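Local atomic coordinates of hypothetical protein AF2331 (Archaeoglobus fulgidus, PDB entry 2FDO), a protein that is of unknown function but pairs with a second copy of itself in an unusual interdigitated dimer with a new type of alpha + beta fold. Residues 68-71 against 72-76. Numbering follows the deposited sequence.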
loop_
_atom_site.group_PDB
_atom_site.type_symbol
_atom_site.label_atom_id
_atom_site.label_comp_id
_atom_site.label_asym_id
_atom_site.label_seq_id
_atom_site.Cartn_x
_atom_site.Cartn_y
_atom_site.Cartn_z
ATOM N N GLU A 68 -11.822 -6.580 -11.654
ATOM C CA GLU A 68 -12.072 -7.176 -10.340
ATOM C C GLU A 68 -10.950 -6.815 -9.364
ATOM O O GLU A 68 -11.238 -6.345 -8.256
ATOM C CB GLU A 68 -12.239 -8.704 -10.426
ATOM C CG GLU A 68 -13.577 -9.132 -11.008
ATOM C CD GLU A 68 -13.682 -10.634 -11.250
ATOM O OE1 GLU A 68 -13.081 -11.144 -12.228
ATOM O OE2 GLU A 68 -14.380 -11.303 -10.461
ATOM N N ILE A 69 -9.687 -7.013 -9.755
ATOM C CA ILE A 69 -8.594 -6.631 -8.855
ATOM C C ILE A 69 -8.590 -5.109 -8.619
ATOM O O ILE A 69 -8.254 -4.654 -7.521
ATOM C CB ILE A 69 -7.207 -7.166 -9.290
ATOM C CG1 ILE A 69 -7.262 -8.675 -9.371
ATOM C CG2 ILE A 69 -6.139 -6.820 -8.266
ATOM C CD1 ILE A 69 -6.449 -9.256 -10.487
ATOM N N ASP A 70 -8.993 -4.343 -9.631
ATOM C CA ASP A 70 -9.114 -2.878 -9.503
ATOM C C ASP A 70 -10.137 -2.516 -8.453
ATOM O O ASP A 70 -9.941 -1.596 -7.687
ATOM C CB ASP A 70 -9.509 -2.223 -10.829
ATOM C CG ASP A 70 -8.948 -0.808 -10.995
ATOM O OD1 ASP A 70 -8.442 -0.180 -10.037
ATOM O OD2 ASP A 70 -9.001 -0.310 -12.132
ATOM N N GLU A 71 -11.197 -3.294 -8.408
ATOM C CA GLU A 71 -12.343 -3.023 -7.556
ATOM C C GLU A 71 -12.074 -3.352 -6.097
ATOM O O GLU A 71 -12.704 -2.791 -5.194
ATOM C CB GLU A 71 -13.533 -3.840 -8.037
ATOM C CG GLU A 71 -14.803 -3.031 -8.089
ATOM C CD GLU A 71 -14.718 -1.906 -9.127
ATOM O OE1 GLU A 71 -13.868 -0.984 -8.952
ATOM O OE2 GLU A 71 -15.497 -1.958 -10.121
HETATM N N MSE A 72 -11.139 -4.277 -5.885
HETATM C CA MSE A 72 -10.722 -4.672 -4.561
HETATM C C MSE A 72 -10.132 -3.539 -3.737
HETATM O O MSE A 72 -9.416 -2.702 -4.229
HETATM C CB MSE A 72 -9.733 -5.801 -4.660
HETATM C CG MSE A 72 -10.383 -7.080 -5.041
HETATM SE SE MSE A 72 -8.979 -8.405 -5.339
HETATM C CE MSE A 72 -10.038 -9.825 -6.399
HETATM N N MSE A 73 -10.499 -3.529 -2.473
HETATM C CA MSE A 73 -10.006 -2.603 -1.464
HETATM C C MSE A 73 -8.484 -2.760 -1.262
HETATM O O MSE A 73 -7.994 -3.844 -0.857
HETATM C CB MSE A 73 -10.757 -2.949 -0.189
HETATM C CG MSE A 73 -10.592 -2.054 0.984
HETATM SE SE MSE A 73 -12.401 -1.943 1.945
HETATM C CE MSE A 73 -13.373 -0.878 0.317
ATOM N N LYS A 74 -7.753 -1.676 -1.519
ATOM C CA LYS A 74 -6.312 -1.658 -1.394
ATOM C C LYS A 74 -5.794 -0.329 -0.902
ATOM O O LYS A 74 -6.428 0.685 -1.158
ATOM C CB LYS A 74 -5.641 -1.976 -2.765
ATOM C CG LYS A 74 -6.142 -1.169 -3.977
ATOM C CD LYS A 74 -5.503 -1.643 -5.299
ATOM C CE LYS A 74 -6.227 -2.898 -5.832
ATOM N NZ LYS A 74 -7.620 -2.609 -6.376
ATOM N N TYR A 75 -4.615 -0.349 -0.256
ATOM C CA TYR A 75 -4.005 0.798 0.393
ATOM C C TYR A 75 -2.517 0.663 0.268
ATOM O O TYR A 75 -1.980 -0.464 0.296
ATOM C CB TYR A 75 -4.304 0.862 1.910
ATOM C CG TYR A 75 -5.744 0.896 2.195
ATOM C CD1 TYR A 75 -6.449 -0.296 2.394
ATOM C CD2 TYR A 75 -6.445 2.122 2.205
ATOM C CE1 TYR A 75 -7.838 -0.286 2.581
ATOM C CE2 TYR A 75 -7.820 2.161 2.425
ATOM C CZ TYR A 75 -8.518 0.940 2.614
ATOM O OH TYR A 75 -9.888 0.934 2.826
ATOM N N ALA A 76 -1.860 1.811 0.169
ATOM C CA ALA A 76 -0.456 1.932 0.563
ATOM C C ALA A 76 -0.317 2.438 1.996
ATOM O O ALA A 76 -1.033 3.377 2.483
ATOM C CB ALA A 76 0.302 2.879 -0.371
HETATM O O HOH W 1 -7.032 -0.109 -7.737
#
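Glu68 O accepts the backbone N-H of Met72 at 3.1 Å, closing the last turn at the C-terminal end of helix 66-71, where a tight helix-to-strand connection leads into strand 74-81. Selenomethionine Met72 has CG anti to its own carbonyl carbon (chi1 -73°), and its extended chain runs back along the helix, CG 3.4 Å from Glu68 O. Ile69 meets this chain through CG1, 4.2 Å from the Met72 methyl CE, and both residues also pack on Phe62 and Ala64. Ile69 O, bonded weakly by Met72 N, also accepts from Lys74 NZ, modelled at a doubtfully short 2.4 Å. Lys74 points its CB at the helix, and bends at chi3 and chi4 carry NZ back to the helix end; it also makes a cation-pi contact with Phe36 of the second subunit. A methionine in place of Lys74 would probably leave Met72 O without this donor and Ile69 O with just the weak bond from Met72 N. Asp70 OD1 lies 4.5 Å from Lys74 NZ, beyond a salt bridge, but one water donates to OD1 and accepts from NZ. Beyond Glu71 the chain turns, bringing Met72 O within 2.8 Å of Lys74 NZ, the donor tilted 20° from the carbonyl plane.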